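Local coordinates for platelet inhibitor (Ancylostoma caninum, PDB 4TPV), which blocks platelet aggregation and the adhesion of resting platelets to fibrinogen and collagen, possibly by binding the integrins that recognise these ligands, at residues 153-161 with 167-176; 16-27 with 39-49. All blocks are in the same frame, centred on the assembly; numbering follows the deposited sequence.

Contact 1 of 2, residues 153-161 with 167-176; sequences APCSRCSDY and CDDDWQNLLC
Two disulfides, Cys155–Cys167 and Cys158–Cys176, tie the turns of 153-161 to the loop 167-176, and no direct hydrogen bond joins the two segments. Cys155 has the largest share of the contact. Its CB lies 3.7 Å from Cys167 CB, the ordinary spacing of carbons at either end of a disulfide. Its SG, covalently joined to Cys167 SG with a torsion of 80° about the S–S bond, also sits against the backbone of the loop, 3.2 Å from Leu175 O and 3.5 Å from Asn173 O. A half-cystine suits this place: once in the disulfide its sulfur has no S-H to satisfy and can lie close against carbonyl oxygens.

The second bridge has the opposite hand, -84° about its S–S bond. At Cys176 the SG stands anti to the carbonyl carbon (chi1 -55°), which directs it to Cys158 SG. Tyr161 presents its ring edge to that bridge, with CE2 4.3 Å from Cys176 SG, while its hydroxyl hydrogen-bonds to the backbone carbonyl of Lys38. Beside the first bridge, Pro154 and Leu174 run side by side, Pro154 CB touching Leu174 CD2 at 3.6 Å; the rigid ring of proline gives the leucine methyl a firm apolar flank.

Polar backbone groups are joined indirectly. One water accepts from Cys155 N at 2.9 Å and donates to Leu174 O at 2.7 Å, bridging the two segments. The turn itself is secured by Ser156, whose OG and backbone N both bond to Ala153 O.

With little regular secondary structure here, covalent cross-links do much of the work of a hydrophobic core, as is common in small cysteine-rich modules; this suggests that the two disulfides contribute much of the rigidity, with turns and a water bridge completing it.

Contact 2 of 2, residues 16-27 with 39-49; sequences REMFTELHNGYR and MRTMVYDCTLE
Arg16 and Glu49 meet side-on in a salt bridge: Arg16 NE reaches Glu49 OE2 at 2.7 Å and Arg16 NH2 reaches Glu49 OE1 at 2.8 Å, each on a syn lone pair. Midway, the Asn24 amide has both donor and acceptor to match a backbone: OD1 accepts from Met42 N (2.8 Å), ND2 donates to Met42 O (3.0 Å). Arg27 offers several coplanar N-H groups to nearby carbonyls, NE and NH2 both gripping Arg40 O. Met39 SD lies over one guanidinium face and Met42 CG over the opposite one; flexible thioether chains fit such flat surfaces.

Tyr44, its CG anti to the backbone N (chi1 -158°), positions the first pair. Arg16 CB stands over its ring centre in a CH-pi contact, 4.0 Å from the centroid; Tyr44 OH donates to the anti lone pair of Glu49 OE2 and hydrogen-bonds with Cys122 N. Thr20 OG1 sits at the ring edge while bonding to Arg16 O. Farther out, Arg8 and Asp13 supply further salt-bridge partners for Glu49 and Arg16, and the carbonyls of Met112 and Trp114 hold Arg27 NH1. Buried polar groups, several multiply partnered, thus join helix 13-34 to extended 39-44 and helix 46-56, probably fixing their alignment.

Along the chain, contact 2 closes before contact 1 opens, and their centres lie 16 Å apart. Contact 2 is buried near the middle of the CAP domain, where helix 13-34 packs on the segment carrying strand 43-44, an outermost strand of the four-stranded mixed sheet, and the start of helix 46-56. Contact 1 is more peripheral, in the cysteine-rich C-terminal region around the two-stranded sheet of 166-167 and 176-177. They touch directly: Cys176 N probably hydrogen-bonds to Met39 O, Asp168 OD2 pairs with Thr41 OG1, and Trp171 packs on Asn24. Segment 39-49 thus serves both, and with the direct packing of Trp171 on the helix it fastens the disulfide-bonded tail to the CAP domain.

Contact 1 of 2, residues 153-161 with 167-176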
loop_
_atom_site.group_PDB
_atom_site.type_symbol
_atom_site.label_atom_id
_atom_site.label_comp_id
_atom_site.label_asym_id
_atom_site.label_seq_id
_atom_site.Cartn_x
_atom_site.Cartn_y
_atom_site.Cartn_z
ATOM N N ALA A 153 1.977 18.092 -11.820
ATOM C CA ALA A 153 1.959 17.167 -12.959
ATOM C C ALA A 153 2.541 15.821 -12.559
ATOM O O ALA A 153 3.604 15.776 -11.963
ATOM C CB ALA A 153 2.743 17.745 -14.119
ATOM N N PRO A 154 1.838 14.732 -12.869
ATOM C CA PRO A 154 2.390 13.432 -12.476
ATOM C C PRO A 154 3.817 13.237 -13.012
ATOM O O PRO A 154 4.176 13.682 -14.122
ATOM C CB PRO A 154 1.384 12.445 -13.077
ATOM C CG PRO A 154 0.060 13.213 -12.968
ATOM C CD PRO A 154 0.455 14.613 -13.372
ATOM N N CYS A 155 4.645 12.634 -12.166
ATOM C CA CYS A 155 6.050 12.366 -12.467
ATOM C C CYS A 155 6.954 13.593 -12.554
ATOM O O CYS A 155 8.158 13.457 -12.744
ATOM C CB CYS A 155 6.173 11.568 -13.768
ATOM S SG CYS A 155 5.923 9.792 -13.557
ATOM N N SER A 156 6.409 14.791 -12.356
ATOM C CA SER A 156 7.223 15.986 -12.475
ATOM C C SER A 156 8.285 16.086 -11.379
ATOM O O SER A 156 9.236 16.854 -11.508
ATOM C CB SER A 156 6.326 17.238 -12.461
ATOM O OG SER A 156 5.593 17.330 -11.249
ATOM N N ARG A 157 8.130 15.319 -10.304
ATOM C CA ARG A 157 9.102 15.403 -9.220
ATOM C C ARG A 157 9.702 14.046 -8.845
ATOM O O ARG A 157 10.177 13.886 -7.736
ATOM C CB ARG A 157 8.465 16.062 -7.986
ATOM C CG ARG A 157 8.237 17.568 -8.182
ATOM C CD ARG A 157 7.563 18.216 -6.986
ATOM N NE ARG A 157 8.381 18.189 -5.768
ATOM C CZ ARG A 157 8.030 18.779 -4.627
ATOM N NH1 ARG A 157 6.883 19.446 -4.546
ATOM N NH2 ARG A 157 8.817 18.698 -3.564
ATOM N N CYS A 158 9.689 13.084 -9.766
ATOM C CA CYS A 158 10.371 11.803 -9.539
ATOM C C CYS A 158 11.837 11.973 -9.096
ATOM O O CYS A 158 12.353 11.199 -8.288
ATOM C CB CYS A 158 10.321 10.935 -10.802
ATOM S SG CYS A 158 8.672 10.295 -11.178
ATOM N N SER A 159 12.503 12.995 -9.610
ATOM C CA SER A 159 13.923 13.178 -9.302
ATOM C C SER A 159 14.174 13.581 -7.841
ATOM O O SER A 159 15.305 13.536 -7.372
ATOM C CB SER A 159 14.546 14.209 -10.245
ATOM O OG SER A 159 13.987 15.493 -10.053
ATOM N N ASP A 160 13.125 13.981 -7.133
ATOM C CA ASP A 160 13.227 14.240 -5.697
ATOM C C ASP A 160 13.724 13.021 -4.938
ATOM O O ASP A 160 14.296 13.154 -3.858
ATOM C CB ASP A 160 11.873 14.656 -5.116
ATOM C CG ASP A 160 11.515 16.089 -5.421
ATOM O OD1 ASP A 160 12.233 16.758 -6.208
ATOM O OD2 ASP A 160 10.488 16.538 -4.879
ATOM N N TYR A 161 13.468 11.837 -5.486
ATOM C CA TYR A 161 13.872 10.581 -4.854
ATOM C C TYR A 161 15.321 10.210 -5.147
ATOM O O TYR A 161 15.846 9.235 -4.603
ATOM C CB TYR A 161 12.938 9.459 -5.299
ATOM C CG TYR A 161 11.515 9.693 -4.854
ATOM C CD1 TYR A 161 11.200 9.783 -3.506
ATOM C CD2 TYR A 161 10.486 9.855 -5.781
ATOM C CE1 TYR A 161 9.900 10.001 -3.091
ATOM C CE2 TYR A 161 9.178 10.064 -5.374
ATOM C CZ TYR A 161 8.887 10.149 -4.032
ATOM O OH TYR A 161 7.590 10.369 -3.612
ATOM N N CYS A 167 10.221 8.218 -14.380
ATOM C CA CYS A 167 8.792 7.993 -14.540
ATOM C C CYS A 167 8.576 6.593 -15.088
ATOM O O CYS A 167 9.364 6.138 -15.907
ATOM C CB CYS A 167 8.191 9.038 -15.470
ATOM S SG CYS A 167 6.377 9.095 -15.417
ATOM N N ASP A 168 7.506 5.939 -14.650
ATOM C CA ASP A 168 7.253 4.526 -14.949
ATOM C C ASP A 168 6.299 4.290 -16.129
ATOM O O ASP A 168 5.076 4.439 -15.978
ATOM C CB ASP A 168 6.688 3.843 -13.701
ATOM C CG ASP A 168 6.726 2.327 -13.787
ATOM O OD1 ASP A 168 7.007 1.784 -14.877
ATOM O OD2 ASP A 168 6.507 1.675 -12.747
ATOM N N ASP A 169 6.841 3.876 -17.281
ATOM C CA ASP A 169 5.981 3.680 -18.453
ATOM C C ASP A 169 5.090 2.441 -18.290
ATOM O O ASP A 169 4.190 2.196 -19.103
ATOM C CB ASP A 169 6.800 3.603 -19.759
ATOM C CG ASP A 169 7.925 2.589 -19.704
ATOM O OD1 ASP A 169 7.852 1.647 -18.885
ATOM O OD2 ASP A 169 8.885 2.740 -20.502
ATOM N N ASP A 170 5.306 1.685 -17.223
ATOM C CA ASP A 170 4.437 0.552 -16.902
ATOM C C ASP A 170 3.105 0.986 -16.304
ATOM O O ASP A 170 2.144 0.210 -16.272
ATOM C CB ASP A 170 5.124 -0.387 -15.907
ATOM C CG ASP A 170 6.225 -1.188 -16.526
ATOM O OD1 ASP A 170 6.245 -1.343 -17.766
ATOM O OD2 ASP A 170 7.063 -1.694 -15.750
ATOM N N TRP A 171 3.067 2.211 -15.785
ATOM C CA TRP A 171 1.913 2.714 -15.048
ATOM C C TRP A 171 1.497 4.066 -15.606
ATOM O O TRP A 171 1.361 5.053 -14.877
ATOM C CB TRP A 171 2.220 2.778 -13.540
ATOM C CG TRP A 171 2.264 1.391 -12.963
ATOM C CD1 TRP A 171 3.368 0.637 -12.733
ATOM C CD2 TRP A 171 1.138 0.558 -12.640
ATOM N NE1 TRP A 171 3.012 -0.610 -12.265
ATOM C CE2 TRP A 171 1.648 -0.678 -12.195
ATOM C CE3 TRP A 171 -0.247 0.741 -12.681
ATOM C CZ2 TRP A 171 0.821 -1.729 -11.792
ATOM C CZ3 TRP A 171 -1.068 -0.309 -12.260
ATOM C CH2 TRP A 171 -0.529 -1.520 -11.827
ATOM N N GLN A 172 1.327 4.078 -16.923
ATOM C CA GLN A 172 0.784 5.206 -17.686
ATOM C C GLN A 172 1.560 6.502 -17.450
ATOM O O GLN A 172 1.016 7.598 -17.589
ATOM C CB GLN A 172 -0.711 5.405 -17.360
ATOM C CG GLN A 172 -1.590 4.162 -17.630
ATOM C CD GLN A 172 -1.526 3.109 -16.486
ATOM O OE1 GLN A 172 -1.742 3.433 -15.315
ATOM N NE2 GLN A 172 -1.242 1.854 -16.834
ATOM N N ASN A 173 2.852 6.371 -17.154
ATOM C CA ASN A 173 3.687 7.525 -16.837
ATOM C C ASN A 173 3.086 8.421 -15.750
ATOM O O ASN A 173 3.220 9.655 -15.797
ATOM C CB ASN A 173 3.969 8.326 -18.105
ATOM C CG ASN A 173 4.850 7.562 -19.062
ATOM O OD1 ASN A 173 4.404 7.141 -20.125
ATOM N ND2 ASN A 173 6.104 7.342 -18.669
ATOM N N LEU A 174 2.486 7.777 -14.756
ATOM C CA LEU A 174 1.884 8.468 -13.628
ATOM C C LEU A 174 2.691 8.282 -12.360
ATOM O O LEU A 174 2.596 9.105 -11.442
ATOM C CB LEU A 174 0.459 7.966 -13.381
ATOM C CG LEU A 174 -0.581 8.400 -14.415
ATOM C CD1 LEU A 174 -1.861 7.603 -14.235
ATOM C CD2 LEU A 174 -0.839 9.906 -14.303
ATOM N N LEU A 175 3.470 7.195 -12.310
ATOM C CA LEU A 175 4.190 6.790 -11.101
ATOM C C LEU A 175 5.703 6.828 -11.308
ATOM O O LEU A 175 6.186 6.837 -12.434
ATOM C CB LEU A 175 3.751 5.380 -10.668
ATOM C CG LEU A 175 2.244 5.114 -10.541
ATOM C CD1 LEU A 175 1.975 3.715 -9.994
ATOM C CD2 LEU A 175 1.562 6.187 -9.690
ATOM N N CYS A 176 6.441 6.877 -10.205
ATOM C CA CYS A 176 7.906 6.919 -10.257
ATOM C C CYS A 176 8.481 5.570 -9.908
ATOM O O CYS A 176 8.120 5.001 -8.894
ATOM C CB CYS A 176 8.461 7.942 -9.277
ATOM S SG CYS A 176 7.815 9.612 -9.446
HETATM O O HOH W 1 3.510 11.131 -9.916
#

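Contact 2 of 2, residues 16-27 with 39-49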
loop_
_atom_site.group_PDB
_atom_site.type_symbol
_atom_site.label_atom_id
_atom_site.label_comp_id
_atom_site.label_asym_id
_atom_site.label_seq_id
_atom_site.Cartn_x
_atom_site.Cartn_y
_atom_site.Cartn_z
ATOM N N ARG A 16 0.148 -12.339 -3.908
ATOM C CA ARG A 16 1.121 -11.261 -3.706
ATOM C C ARG A 16 1.035 -10.310 -4.884
ATOM O O ARG A 16 0.985 -9.100 -4.712
ATOM C CB ARG A 16 2.547 -11.800 -3.536
ATOM C CG ARG A 16 2.723 -12.651 -2.292
ATOM C CD ARG A 16 4.107 -13.258 -2.222
ATOM N NE ARG A 16 4.294 -13.924 -0.938
ATOM C CZ ARG A 16 4.315 -15.243 -0.758
ATOM N NH1 ARG A 16 4.204 -16.072 -1.792
ATOM N NH2 ARG A 16 4.471 -15.734 0.469
ATOM N N GLU A 17 0.977 -10.872 -6.089
ATOM C CA GLU A 17 0.835 -10.077 -7.297
ATOM C C GLU A 17 -0.497 -9.317 -7.306
ATOM O O GLU A 17 -0.535 -8.143 -7.669
ATOM C CB GLU A 17 0.961 -10.976 -8.538
ATOM C CG GLU A 17 1.164 -10.215 -9.828
ATOM C CD GLU A 17 1.441 -11.143 -11.003
ATOM O OE1 GLU A 17 0.843 -12.242 -11.050
ATOM O OE2 GLU A 17 2.268 -10.782 -11.868
ATOM N N MET A 18 -1.576 -9.962 -6.874
ATOM C CA MET A 18 -2.874 -9.309 -6.825
ATOM C C MET A 18 -2.795 -8.115 -5.880
ATOM O O MET A 18 -3.230 -7.039 -6.223
ATOM C CB MET A 18 -3.978 -10.274 -6.392
ATOM C CG MET A 18 -4.325 -11.316 -7.454
ATOM S SD MET A 18 -5.376 -12.592 -6.732
ATOM C CE MET A 18 -5.440 -13.790 -8.077
ATOM N N PHE A 19 -2.184 -8.288 -4.716
ATOM C CA PHE A 19 -2.058 -7.168 -3.785
ATOM C C PHE A 19 -1.281 -6.008 -4.406
ATOM O O PHE A 19 -1.676 -4.846 -4.289
ATOM C CB PHE A 19 -1.362 -7.614 -2.498
ATOM C CG PHE A 19 -2.289 -8.169 -1.449
ATOM C CD1 PHE A 19 -3.185 -7.351 -0.789
ATOM C CD2 PHE A 19 -2.210 -9.497 -1.078
ATOM C CE1 PHE A 19 -4.017 -7.867 0.206
ATOM C CE2 PHE A 19 -3.033 -10.011 -0.090
ATOM C CZ PHE A 19 -3.942 -9.185 0.557
ATOM N N THR A 20 -0.165 -6.323 -5.048
ATOM C CA THR A 20 0.711 -5.289 -5.589
ATOM C C THR A 20 0.029 -4.531 -6.730
ATOM O O THR A 20 0.048 -3.305 -6.767
ATOM C CB THR A 20 2.019 -5.892 -6.087
ATOM O OG1 THR A 20 2.588 -6.696 -5.039
ATOM C CG2 THR A 20 3.002 -4.783 -6.505
ATOM N N GLU A 21 -0.571 -5.270 -7.658
ATOM C CA GLU A 21 -1.251 -4.628 -8.782
ATOM C C GLU A 21 -2.419 -3.761 -8.334
ATOM O O GLU A 21 -2.644 -2.659 -8.881
ATOM C CB GLU A 21 -1.749 -5.677 -9.779
ATOM C CG GLU A 21 -2.233 -5.086 -11.117
ATOM C CD GLU A 21 -3.627 -4.474 -11.067
ATOM O OE1 GLU A 21 -4.478 -4.944 -10.279
ATOM O OE2 GLU A 21 -3.868 -3.505 -11.824
ATOM N N LEU A 22 -3.189 -4.253 -7.365
ATOM C CA LEU A 22 -4.330 -3.500 -6.852
ATOM C C LEU A 22 -3.873 -2.161 -6.269
ATOM O O LEU A 22 -4.409 -1.102 -6.609
ATOM C CB LEU A 22 -5.070 -4.316 -5.800
ATOM C CG LEU A 22 -6.492 -3.864 -5.493
ATOM C CD1 LEU A 22 -7.357 -4.049 -6.752
ATOM C CD2 LEU A 22 -7.026 -4.700 -4.337
ATOM N N HIS A 23 -2.835 -2.200 -5.436
ATOM C CA HIS A 23 -2.297 -0.960 -4.870
ATOM C C HIS A 23 -1.785 0.009 -5.942
ATOM O O HIS A 23 -2.047 1.209 -5.890
ATOM C CB HIS A 23 -1.152 -1.259 -3.900
ATOM C CG HIS A 23 -1.599 -1.657 -2.527
ATOM N ND1 HIS A 23 -2.083 -2.911 -2.234
ATOM C CD2 HIS A 23 -1.609 -0.966 -1.359
ATOM C CE1 HIS A 23 -2.400 -2.970 -0.948
ATOM N NE2 HIS A 23 -2.118 -1.803 -0.398
ATOM N N ASN A 24 -1.039 -0.501 -6.912
ATOM C CA ASN A 24 -0.542 0.388 -7.943
ATOM C C ASN A 24 -1.664 0.985 -8.804
ATOM O O ASN A 24 -1.598 2.155 -9.159
ATOM C CB ASN A 24 0.489 -0.347 -8.795
ATOM C CG ASN A 24 1.844 -0.395 -8.120
ATOM O OD1 ASN A 24 2.207 0.529 -7.399
ATOM N ND2 ASN A 24 2.609 -1.446 -8.383
ATOM N N GLY A 25 -2.705 0.204 -9.095
ATOM C CA GLY A 25 -3.880 0.753 -9.767
ATOM C C GLY A 25 -4.568 1.846 -8.959
ATOM O O GLY A 25 -5.037 2.846 -9.520
ATOM N N TYR A 26 -4.666 1.642 -7.644
ATOM C CA TYR A 26 -5.205 2.675 -6.766
ATOM C C TYR A 26 -4.334 3.919 -6.831
ATOM O O TYR A 26 -4.815 5.039 -6.886
ATOM C CB TYR A 26 -5.264 2.209 -5.309
ATOM C CG TYR A 26 -6.238 1.097 -4.985
ATOM C CD1 TYR A 26 -7.334 0.849 -5.775
ATOM C CD2 TYR A 26 -6.053 0.312 -3.850
ATOM C CE1 TYR A 26 -8.229 -0.160 -5.453
ATOM C CE2 TYR A 26 -6.930 -0.700 -3.531
ATOM C CZ TYR A 26 -8.017 -0.925 -4.339
ATOM O OH TYR A 26 -8.883 -1.941 -4.016
ATOM N N ARG A 27 -3.023 3.712 -6.805
ATOM C CA ARG A 27 -2.106 4.856 -6.792
ATOM C C ARG A 27 -2.090 5.604 -8.144
ATOM O O ARG A 27 -1.981 6.829 -8.187
ATOM C CB ARG A 27 -0.693 4.380 -6.379
ATOM C CG ARG A 27 -0.639 3.919 -4.925
ATOM C CD ARG A 27 0.662 3.174 -4.582
ATOM N NE ARG A 27 1.829 4.052 -4.668
ATOM C CZ ARG A 27 2.212 4.887 -3.699
ATOM N NH1 ARG A 27 1.507 4.957 -2.572
ATOM N NH2 ARG A 27 3.270 5.678 -3.866
ATOM N N MET A 39 4.219 10.230 -7.136
ATOM C CA MET A 39 3.649 9.003 -6.591
ATOM C C MET A 39 4.503 7.837 -7.050
ATOM O O MET A 39 4.622 7.589 -8.239
ATOM C CB MET A 39 2.203 8.813 -7.047
ATOM C CG MET A 39 1.540 7.592 -6.430
ATOM S SD MET A 39 0.924 7.872 -4.765
ATOM C CE MET A 39 -0.472 8.977 -5.026
ATOM N N ARG A 40 5.102 7.123 -6.103
ATOM C CA ARG A 40 5.956 5.976 -6.458
ATOM C C ARG A 40 5.185 4.704 -6.805
ATOM O O ARG A 40 4.140 4.391 -6.236
ATOM C CB ARG A 40 6.934 5.680 -5.312
ATOM C CG ARG A 40 7.949 6.835 -5.105
ATOM C CD ARG A 40 9.193 6.432 -4.329
ATOM N NE ARG A 40 10.048 5.541 -5.126
ATOM C CZ ARG A 40 11.351 5.390 -4.928
ATOM N NH1 ARG A 40 11.961 6.072 -3.976
ATOM N NH2 ARG A 40 12.040 4.552 -5.693
ATOM N N THR A 41 5.759 3.945 -7.731
ATOM C CA THR A 41 5.316 2.585 -7.985
ATOM C C THR A 41 5.682 1.749 -6.780
ATOM O O THR A 41 6.819 1.825 -6.301
ATOM C CB THR A 41 5.981 1.994 -9.220
ATOM O OG1 THR A 41 5.764 2.857 -10.337
ATOM C CG2 THR A 41 5.403 0.613 -9.543
ATOM N N MET A 42 4.723 0.974 -6.281
ATOM C CA MET A 42 5.056 -0.015 -5.250
ATOM C C MET A 42 5.574 -1.318 -5.818
ATOM O O MET A 42 5.109 -1.812 -6.853
ATOM C CB MET A 42 3.853 -0.338 -4.379
ATOM C CG MET A 42 3.480 0.752 -3.393
ATOM S SD MET A 42 2.036 0.269 -2.407
ATOM C CE MET A 42 2.060 1.584 -1.178
ATOM N N VAL A 43 6.536 -1.885 -5.099
ATOM C CA VAL A 43 7.072 -3.202 -5.415
ATOM C C VAL A 43 6.829 -4.110 -4.218
ATOM O O VAL A 43 6.938 -3.661 -3.080
ATOM C CB VAL A 43 8.579 -3.130 -5.733
ATOM C CG1 VAL A 43 9.182 -4.532 -5.846
ATOM C CG2 VAL A 43 8.804 -2.304 -6.990
ATOM N N TYR A 44 6.490 -5.374 -4.447
ATOM C CA TYR A 44 6.296 -6.282 -3.313
ATOM C C TYR A 44 7.628 -6.487 -2.572
ATOM O O TYR A 44 8.689 -6.523 -3.187
ATOM C CB TYR A 44 5.726 -7.628 -3.760
ATOM C CG TYR A 44 5.047 -8.337 -2.612
ATOM C CD1 TYR A 44 3.765 -7.971 -2.217
ATOM C CD2 TYR A 44 5.713 -9.337 -1.884
ATOM C CE1 TYR A 44 3.143 -8.577 -1.161
ATOM C CE2 TYR A 44 5.096 -9.955 -0.813
ATOM C CZ TYR A 44 3.811 -9.571 -0.454
ATOM O OH TYR A 44 3.177 -10.158 0.609
ATOM N N ASP A 45 7.569 -6.601 -1.248
ATOM C CA ASP A 45 8.790 -6.711 -0.450
ATOM C C ASP A 45 8.622 -7.833 0.552
ATOM O O ASP A 45 7.771 -7.757 1.445
ATOM C CB ASP A 45 9.081 -5.385 0.265
ATOM C CG ASP A 45 10.402 -5.400 0.999
ATOM O OD1 ASP A 45 10.461 -5.954 2.121
ATOM O OD2 ASP A 45 11.377 -4.856 0.442
ATOM N N CYS A 46 9.382 -8.910 0.371
ATOM C CA CYS A 46 9.185 -10.079 1.229
ATOM C C CYS A 46 9.640 -9.825 2.668
ATOM O O CYS A 46 9.190 -10.508 3.576
ATOM C CB CYS A 46 9.885 -11.304 0.647
ATOM S SG CYS A 46 9.139 -11.830 -0.913
ATOM N N THR A 47 10.505 -8.836 2.891
ATOM C CA THR A 47 10.841 -8.440 4.254
ATOM C C THR A 47 9.655 -7.771 4.977
ATOM O O THR A 47 9.380 -8.070 6.151
ATOM C CB THR A 47 12.057 -7.513 4.251
ATOM O OG1 THR A 47 13.201 -8.281 3.834
ATOM C CG2 THR A 47 12.313 -6.973 5.641
ATOM N N LEU A 48 8.947 -6.881 4.286
ATOM C CA LEU A 48 7.723 -6.314 4.833
ATOM C C LEU A 48 6.647 -7.375 5.022
ATOM O O LEU A 48 5.852 -7.285 5.955
ATOM C CB LEU A 48 7.195 -5.204 3.929
ATOM C CG LEU A 48 8.080 -3.979 3.943
ATOM C CD1 LEU A 48 7.415 -2.874 3.127
ATOM C CD2 LEU A 48 8.330 -3.506 5.378
ATOM N N GLU A 49 6.622 -8.384 4.149
ATOM C CA GLU A 49 5.673 -9.477 4.356
ATOM C C GLU A 49 5.936 -10.172 5.688
ATOM O O GLU A 49 4.998 -10.468 6.436
ATOM C CB GLU A 49 5.720 -10.511 3.222
ATOM C CG GLU A 49 4.886 -11.769 3.539
ATOM C CD GLU A 49 4.798 -12.750 2.375
ATOM O OE1 GLU A 49 5.119 -13.946 2.591
ATOM O OE2 GLU A 49 4.394 -12.339 1.272
#